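Local atomic coordinates of BvnE (Penicillium brevicompactum, PDB entry 6U9I), a protein that acts as a semipinacolase, probably catalysing the stereoselective semipinacol-type rearrangement that sets the brevianamide skeleton. Residues V87-E92 and K96-L101; H23-T28 and V118-N123; S27-N30 and A36-S39. All coordinates share one frame; numbering follows the deposited sequence.

Interaction 1. Residues V87-E92 and K96-L101; sequences VPIVDE and KVVMHL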
loop_
_atom_site.group_PDB
_atom_site.type_symbol
_atom_site.label_atom_id
_atom_site.label_comp_id
_atom_site.label_asym_id
_atom_site.label_seq_id
_atom_site.Cartn_x
_atom_site.Cartn_y
_atom_site.Cartn_z
ATOM N N VAL A 87 0.902 -2.559 11.962
ATOM C CA VAL A 87 2.009 -3.463 12.282
ATOM C C VAL A 87 2.511 -4.090 10.993
ATOM O O VAL A 87 1.806 -4.096 9.971
ATOM C CB VAL A 87 1.595 -4.557 13.299
ATOM C CG1 VAL A 87 1.102 -3.925 14.608
ATOM C CG2 VAL A 87 0.548 -5.496 12.701
ATOM N N PRO A 88 3.723 -4.636 11.001
ATOM C CA PRO A 88 4.224 -5.295 9.787
ATOM C C PRO A 88 3.418 -6.539 9.439
ATOM O O PRO A 88 3.052 -7.336 10.304
ATOM C CB PRO A 88 5.673 -5.645 10.146
ATOM C CG PRO A 88 6.034 -4.693 11.234
ATOM C CD PRO A 88 4.769 -4.517 12.032
ATOM N N ILE A 89 3.171 -6.712 8.146
ATOM C CA ILE A 89 2.460 -7.864 7.605
ATOM C C ILE A 89 3.511 -8.716 6.923
ATOM O O ILE A 89 4.218 -8.221 6.046
ATOM C CB ILE A 89 1.378 -7.429 6.606
ATOM C CG1 ILE A 89 0.422 -6.437 7.269
ATOM C CG2 ILE A 89 0.642 -8.636 6.051
ATOM C CD1 ILE A 89 -0.495 -5.758 6.278
ATOM N N VAL A 90 3.634 -9.984 7.320
ATOM C CA VAL A 90 4.790 -10.799 6.937
ATOM C C VAL A 90 4.329 -12.028 6.166
ATOM O O VAL A 90 3.555 -12.840 6.693
ATOM C CB VAL A 90 5.615 -11.225 8.161
ATOM C CG1 VAL A 90 6.852 -12.016 7.708
ATOM C CG2 VAL A 90 6.028 -10.008 8.961
ATOM N N ASP A 91 4.848 -12.195 4.933
ATOM C CA ASP A 91 4.672 -13.422 4.153
ATOM C C ASP A 91 6.010 -14.155 4.182
ATOM O O ASP A 91 6.911 -13.836 3.403
ATOM C CB ASP A 91 4.225 -13.116 2.724
ATOM C CG ASP A 91 3.888 -14.384 1.911
ATOM O OD1 ASP A 91 4.339 -15.483 2.283
ATOM O OD2 ASP A 91 3.177 -14.281 0.883
ATOM N N GLU A 92 6.132 -15.138 5.086
ATOM C CA GLU A 92 7.387 -15.878 5.234
ATOM C C GLU A 92 7.781 -16.579 3.942
ATOM O O GLU A 92 8.963 -16.632 3.592
ATOM C CB GLU A 92 7.259 -16.926 6.337
ATOM C CG GLU A 92 7.483 -16.430 7.725
ATOM C CD GLU A 92 7.467 -17.572 8.728
ATOM O OE1 GLU A 92 6.522 -17.637 9.542
ATOM O OE2 GLU A 92 8.393 -18.417 8.683
ATOM N N LYS A 96 8.461 -11.451 2.182
ATOM C CA LYS A 96 7.966 -10.093 2.004
ATOM C C LYS A 96 7.419 -9.554 3.320
ATOM O O LYS A 96 6.858 -10.302 4.126
ATOM C CB LYS A 96 6.891 -10.029 0.937
ATOM C CG LYS A 96 7.456 -10.278 -0.460
ATOM C CD LYS A 96 6.380 -10.132 -1.502
ATOM C CE LYS A 96 6.838 -10.686 -2.844
ATOM N NZ LYS A 96 7.772 -9.758 -3.578
ATOM N N VAL A 97 7.607 -8.247 3.524
ATOM C CA VAL A 97 7.020 -7.531 4.660
ATOM C C VAL A 97 6.336 -6.282 4.126
ATOM O O VAL A 97 6.969 -5.478 3.434
ATOM C CB VAL A 97 8.072 -7.140 5.715
ATOM C CG1 VAL A 97 7.393 -6.377 6.886
ATOM C CG2 VAL A 97 8.797 -8.379 6.228
ATOM N N VAL A 98 5.057 -6.104 4.466
ATOM C CA VAL A 98 4.284 -4.938 4.039
ATOM C C VAL A 98 4.076 -4.025 5.241
ATOM O O VAL A 98 3.727 -4.504 6.323
ATOM C CB VAL A 98 2.936 -5.361 3.435
ATOM C CG1 VAL A 98 2.117 -4.133 3.028
ATOM C CG2 VAL A 98 3.177 -6.268 2.223
ATOM N N MET A 99 4.281 -2.719 5.054
ATOM C CA MET A 99 4.122 -1.766 6.149
ATOM C C MET A 99 3.416 -0.508 5.673
ATOM O O MET A 99 3.773 0.076 4.647
ATOM C CB MET A 99 5.465 -1.388 6.774
ATOM C CG MET A 99 6.110 -2.566 7.509
ATOM S SD MET A 99 7.607 -2.115 8.384
ATOM C CE MET A 99 8.681 -1.684 7.022
ATOM N N HIS A 100 2.431 -0.091 6.457
ATOM C CA HIS A 100 1.723 1.165 6.259
ATOM C C HIS A 100 2.448 2.219 7.089
ATOM O O HIS A 100 2.489 2.115 8.315
ATOM C CB HIS A 100 0.275 0.981 6.707
ATOM C CG HIS A 100 -0.641 2.095 6.321
ATOM N ND1 HIS A 100 -1.899 2.229 6.870
ATOM C CD2 HIS A 100 -0.497 3.121 5.447
ATOM C CE1 HIS A 100 -2.492 3.292 6.351
ATOM N NE2 HIS A 100 -1.664 3.851 5.485
ATOM N N LEU A 101 3.040 3.217 6.427
ATOM C CA LEU A 101 4.007 4.111 7.054
ATOM C C LEU A 101 3.598 5.568 6.918
ATOM O O LEU A 101 2.956 5.967 5.945
ATOM C CB LEU A 101 5.405 3.963 6.431
ATOM C CG LEU A 101 6.059 2.580 6.454
ATOM C CD1 LEU A 101 7.420 2.617 5.749
ATOM C CD2 LEU A 101 6.204 2.037 7.875
HETATM O O HOH W 1 1.188 -2.010 8.152
#
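P88 and M99 face each other across the open end of a β hairpin, in which strand 89-91 runs antiparallel to the start of strand 96-107 at 164° between the short segments. With CG anti to its own carbonyl carbon (chi1 -68°), M99 sends its chain across the proline ring at a slant, and P88 CB lies 4.1 Å from M99 CG. The same proline carbon also meets the valine two residues before M99, on the same face, P88 CB to V97 CG1 at 3.8 Å. The other V97 methyl serves the non-hydrogen-bonded pair: V97 CG2 meets V90 CG2 branch to branch at 4.2 Å, on the face that V90 presents to I19 of helix 14-31.

I89 and V98 share the reverse face, their β-carbons alongside each other with I89 CB 4.1 Å from V98 CB. This face forms part of the dimer interface, where V98 packs on V98 of the second subunit. The buried D91 carboxylate on the same face is also engaged there: OD2 accepts from V90 N of the second subunit and forms a salt bridge with R15 of that same subunit, while OD1 takes L94 N of its own chain. K96 turns away from D91, its NZ bonding to T121.

Two reciprocal backbone pairs fix the register. V98 N donates to I89 O at 2.8 Å and K96 N to D91 O at 3.1 Å, each answered by a bond in the other direction. Beyond the last pair, water 1 joins the strands, donating to V87 O and accepting from H100 N, both at 2.8 Å.

Interaction 2. Residues H23-T28 and V118-N123; sequences HRWLST and VVLTFN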
loop_
_atom_site.group_PDB
_atom_site.type_symbol
_atom_site.label_atom_id
_atom_site.label_comp_id
_atom_site.label_asym_id
_atom_site.label_seq_id
_atom_site.Cartn_x
_atom_site.Cartn_y
_atom_site.Cartn_z
ATOM N N HIS A 23 12.308 -3.863 10.700
ATOM C CA HIS A 23 12.549 -2.788 11.653
ATOM C C HIS A 23 13.941 -2.204 11.492
ATOM O O HIS A 23 14.134 -1.003 11.713
ATOM C CB HIS A 23 12.319 -3.286 13.081
ATOM C CG HIS A 23 10.869 -3.341 13.458
ATOM N ND1 HIS A 23 10.072 -2.215 13.509
ATOM C CD2 HIS A 23 10.065 -4.383 13.779
ATOM C CE1 HIS A 23 8.843 -2.563 13.850
ATOM N NE2 HIS A 23 8.812 -3.872 14.019
ATOM N N ARG A 24 14.920 -3.019 11.086
ATOM C CA ARG A 24 16.236 -2.460 10.803
ATOM C C ARG A 24 16.172 -1.492 9.637
ATOM O O ARG A 24 16.833 -0.445 9.649
ATOM C CB ARG A 24 17.248 -3.573 10.528
ATOM C CG ARG A 24 18.662 -3.045 10.263
ATOM C CD ARG A 24 19.615 -4.189 9.982
ATOM N NE ARG A 24 19.154 -4.961 8.829
ATOM C CZ ARG A 24 19.738 -6.071 8.392
ATOM N NH1 ARG A 24 19.240 -6.708 7.340
ATOM N NH2 ARG A 24 20.819 -6.543 9.009
ATOM N N TRP A 25 15.382 -1.831 8.607
ATOM C CA TRP A 25 15.221 -0.918 7.482
ATOM C C TRP A 25 14.639 0.416 7.943
ATOM O O TRP A 25 15.106 1.481 7.528
ATOM C CB TRP A 25 14.337 -1.567 6.412
ATOM C CG TRP A 25 14.144 -0.715 5.199
ATOM C CD1 TRP A 25 15.027 -0.546 4.171
ATOM C CD2 TRP A 25 12.993 0.087 4.881
ATOM N NE1 TRP A 25 14.498 0.311 3.229
ATOM C CE2 TRP A 25 13.252 0.712 3.643
ATOM C CE3 TRP A 25 11.767 0.334 5.521
ATOM C CZ2 TRP A 25 12.336 1.574 3.033
ATOM C CZ3 TRP A 25 10.855 1.196 4.907
ATOM C CH2 TRP A 25 11.148 1.799 3.679
ATOM N N LEU A 26 13.627 0.377 8.814
ATOM C CA LEU A 26 13.068 1.617 9.340
ATOM C C LEU A 26 14.108 2.398 10.137
ATOM O O LEU A 26 14.200 3.625 10.017
ATOM C CB LEU A 26 11.863 1.316 10.233
ATOM C CG LEU A 26 10.504 0.982 9.609
ATOM C CD1 LEU A 26 9.473 0.871 10.726
ATOM C CD2 LEU A 26 10.054 2.032 8.594
ATOM N N SER A 27 14.886 1.707 10.977
ATOM C CA SER A 27 15.799 2.429 11.857
ATOM C C SER A 27 16.933 3.063 11.065
ATOM O O SER A 27 17.363 4.179 11.380
ATOM C CB SER A 27 16.345 1.500 12.943
ATOM O OG SER A 27 17.307 0.623 12.395
ATOM N N THR A 28 17.413 2.383 10.013
ATOM C CA THR A 28 18.462 2.994 9.204
ATOM C C THR A 28 17.907 4.132 8.358
ATOM O O THR A 28 18.622 5.101 8.078
ATOM C CB THR A 28 19.174 1.946 8.334
ATOM O OG1 THR A 28 18.239 1.278 7.480
ATOM C CG2 THR A 28 19.866 0.905 9.210
ATOM N N VAL A 118 4.388 0.265 1.802
ATOM C CA VAL A 118 5.680 -0.230 1.338
ATOM C C VAL A 118 5.661 -1.753 1.336
ATOM O O VAL A 118 5.121 -2.380 2.255
ATOM C CB VAL A 118 6.811 0.329 2.231
ATOM C CG1 VAL A 118 8.106 -0.440 2.051
ATOM C CG2 VAL A 118 7.007 1.818 1.940
ATOM N N VAL A 119 6.238 -2.353 0.291
ATOM C CA VAL A 119 6.420 -3.801 0.211
ATOM C C VAL A 119 7.919 -4.058 0.128
ATOM O O VAL A 119 8.553 -3.731 -0.883
ATOM C CB VAL A 119 5.702 -4.420 -0.994
ATOM C CG1 VAL A 119 5.913 -5.945 -0.997
ATOM C CG2 VAL A 119 4.214 -4.049 -0.997
ATOM N N LEU A 120 8.490 -4.595 1.207
ATOM C CA LEU A 120 9.883 -5.021 1.238
ATOM C C LEU A 120 9.957 -6.493 0.846
ATOM O O LEU A 120 9.187 -7.311 1.357
ATOM C CB LEU A 120 10.481 -4.831 2.634
ATOM C CG LEU A 120 10.360 -3.453 3.294
ATOM C CD1 LEU A 120 10.959 -3.475 4.698
ATOM C CD2 LEU A 120 11.078 -2.431 2.462
ATOM N N THR A 121 10.875 -6.833 -0.053
ATOM C CA THR A 121 11.211 -8.231 -0.310
ATOM C C THR A 121 12.654 -8.454 0.116
ATOM O O THR A 121 13.534 -7.657 -0.229
ATOM C CB THR A 121 11.055 -8.603 -1.792
ATOM O OG1 THR A 121 9.751 -8.219 -2.246
ATOM C CG2 THR A 121 11.215 -10.116 -1.966
ATOM N N PHE A 122 12.898 -9.529 0.859
ATOM C CA PHE A 122 14.241 -9.852 1.309
ATOM C C PHE A 122 14.772 -11.055 0.539
ATOM O O PHE A 122 14.032 -11.763 -0.150
ATOM C CB PHE A 122 14.257 -10.101 2.818
ATOM C CG PHE A 122 13.945 -8.866 3.620
ATOM C CD1 PHE A 122 14.958 -7.994 3.982
ATOM C CD2 PHE A 122 12.643 -8.562 3.969
ATOM C CE1 PHE A 122 14.685 -6.840 4.700
ATOM C CE2 PHE A 122 12.356 -7.411 4.695
ATOM C CZ PHE A 122 13.373 -6.557 5.056
ATOM N N ASN A 123 16.083 -11.263 0.645
ATOM C CA ASN A 123 16.689 -12.466 0.097
ATOM C C ASN A 123 16.199 -13.689 0.882
ATOM O O ASN A 123 15.479 -13.582 1.882
ATOM C CB ASN A 123 18.220 -12.342 0.104
ATOM C CG ASN A 123 18.810 -12.241 1.515
ATOM O OD1 ASN A 123 18.084 -12.148 2.502
ATOM N ND2 ASN A 123 20.146 -12.247 1.606
#
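W25 lays one face of its indole against L120, a CH-pi contact and the tight centre of this helix-on-sheet packing. L120 CD2 sits 4.0 Å from the centroid of the six-membered ring, only 10° off the ring normal, and is therefore truly over the face. The second methyl spreads the contact along the same ring, with L120 CD1 at 4.0 Å from W25 CE3. The tryptophan gets there because its CB already points toward the strand and CG, anti to the backbone N (chi1 -178°), extends the indole over L120, whose chain crosses it obliquely. The helix and strand backbones stay well apart, W25 CA and L120 CA being 9.2 Å from each other, and the two side chains bridge that distance.

Away from L120 the contact thins to a single methyl: V118 comes from the opposite direction and meets the ring obliquely, V118 CG1 to W25 CH2 at 4.1 Å; as V118 is modelled in two conformers, this touch is less certain. On the exposed side of the helix, S27 turns its hydroxyl back into its own turn, S27 OG donating to R24 O at 3.0 Å.

With an alanine in place of W25, the L120 methyls would probably lose the flat surface they rest on, opening a gap between helix and sheet.

Helix 14-31 thus lies on the curved sheet, an arrangement consistent with an NTF2-like α+β cone: the indole also touches L101 of strand 96-107 and L129 and E134 of strand 129-136, and L120 meets A22 of the helix.

Interaction 3. Residues S27-N30 and A36-S39; sequences STMN and AMVS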
loop_
_atom_site.group_PDB
_atom_site.type_symbol
_atom_site.label_atom_id
_atom_site.label_comp_id
_atom_site.label_asym_id
_atom_site.label_seq_id
_atom_site.Cartn_x
_atom_site.Cartn_y
_atom_site.Cartn_z
ATOM N N SER A 27 14.886 1.707 10.977
ATOM C CA SER A 27 15.799 2.429 11.857
ATOM C C SER A 27 16.933 3.063 11.065
ATOM O O SER A 27 17.363 4.179 11.380
ATOM C CB SER A 27 16.345 1.500 12.943
ATOM O OG SER A 27 17.307 0.623 12.395
ATOM N N THR A 28 17.413 2.383 10.013
ATOM C CA THR A 28 18.462 2.994 9.204
ATOM C C THR A 28 17.907 4.132 8.358
ATOM O O THR A 28 18.622 5.101 8.078
ATOM C CB THR A 28 19.174 1.946 8.334
ATOM O OG1 THR A 28 18.239 1.278 7.480
ATOM C CG2 THR A 28 19.866 0.905 9.210
ATOM N N MET A 29 16.637 4.057 7.957
ATOM C CA MET A 29 16.040 5.212 7.298
ATOM C C MET A 29 16.034 6.413 8.236
ATOM O O MET A 29 16.375 7.531 7.831
ATOM C CB MET A 29 14.621 4.891 6.823
ATOM C CG MET A 29 14.575 4.030 5.546
ATOM S SD MET A 29 15.266 4.859 4.103
ATOM C CE MET A 29 13.901 5.908 3.614
ATOM N N ASN A 30 15.675 6.194 9.502
ATOM C CA ASN A 30 15.652 7.290 10.462
ATOM C C ASN A 30 17.045 7.789 10.826
ATOM O O ASN A 30 17.177 8.920 11.309
ATOM C CB ASN A 30 14.885 6.853 11.706
ATOM C CG ASN A 30 13.386 6.858 11.463
ATOM O OD1 ASN A 30 12.855 7.816 10.899
ATOM N ND2 ASN A 30 12.717 5.770 11.807
ATOM N N ALA A 36 23.325 5.125 5.429
ATOM C CA ALA A 36 22.412 4.288 6.202
ATOM C C ALA A 36 21.167 3.947 5.395
ATOM O O ALA A 36 20.618 2.845 5.517
ATOM C CB ALA A 36 22.026 4.994 7.501
ATOM N N MET A 37 20.706 4.881 4.574
ATOM C CA MET A 37 19.457 4.714 3.845
ATOM C C MET A 37 19.559 3.764 2.660
ATOM O O MET A 37 18.522 3.431 2.078
ATOM C CB MET A 37 18.957 6.081 3.381
ATOM C CG MET A 37 18.641 6.987 4.576
ATOM S SD MET A 37 18.409 8.714 4.163
ATOM C CE MET A 37 16.659 8.722 3.802
ATOM N N VAL A 38 20.759 3.334 2.281
ATOM C CA VAL A 38 20.919 2.287 1.278
ATOM C C VAL A 38 21.623 1.059 1.857
ATOM O O VAL A 38 22.101 0.214 1.114
ATOM C CB VAL A 38 21.651 2.817 0.029
ATOM C CG1 VAL A 38 20.916 4.034 -0.546
ATOM C CG2 VAL A 38 23.116 3.147 0.341
ATOM N N SER A 39 21.670 0.930 3.181
ATOM C CA SER A 39 22.412 -0.169 3.779
ATOM C C SER A 39 21.587 -1.454 3.780
ATOM O O SER A 39 20.356 -1.431 3.689
ATOM C CB SER A 39 22.831 0.175 5.214
ATOM O OG SER A 39 21.694 0.385 6.029
HETATM O O HOH W 2 17.403 1.947 5.141
HETATM O O HOH W 3 18.698 -1.198 6.137
#
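The flat group here is the peptide carbonyl of A36, which has T28 over one face and S39 on the other. T28 CB lies 3.3 Å from A36 O, well above the carbonyl plane. From the reverse face come both donors of S39: the hydroxyl, S39 OG to A36 O at 2.7 Å and tilted 25° from the plane, and the backbone, S39 N to A36 O at 3.2 Å. The serine oxygen sits between its own backbone N and carbonyl carbon (chi1 62°), which folds it back onto A36; T28 CG2 lies 3.7 Å from S39 OG.

Two waters extend the polar part of the contact. T28 OG1 is hydrogen-bonded to water 2 at 2.6 Å and to water 3 at 2.9 Å, the latter donating to S39 O; its one proton could also serve R24 O or W25 O.

In the buried half, M29 and M37 cross at about a right angle, M29 SD lying 4.0 Å from M37 CB, while the terminal methyls meet with M29 CE 3.9 Å from M37 CE. Although M29 CB points away, bends at chi2 and chi3 bring its SD and CE against M37.

The contact packs the last turn of helix 14-31 against the weakly bonded helix 34-37 and the loop that follows; M37 continues onto F68 and T72 of helix 61-74, and M29 onto L80 of strand 78-82.

In the fold
From the N terminus, helix 14-31 supplies the first partner of two contacts. Interaction 3 closes a short loop almost at once, folding helix 34-37 back onto the end of that helix. Interaction 2 starts from the same stretch, sharing S27 and T28, but closes a loop of 89 intervening residues by reaching strand 110-122. Nested inside it is interaction 1, the local hairpin of 89-91 and 96-107, in series with interaction 3 and about 17 Å from it between centres. Interactions 1 and 2 touch through neighbouring strands, V97 O lying 2.8 Å from L120 N, and so hairpin, sheet and helix are tied together.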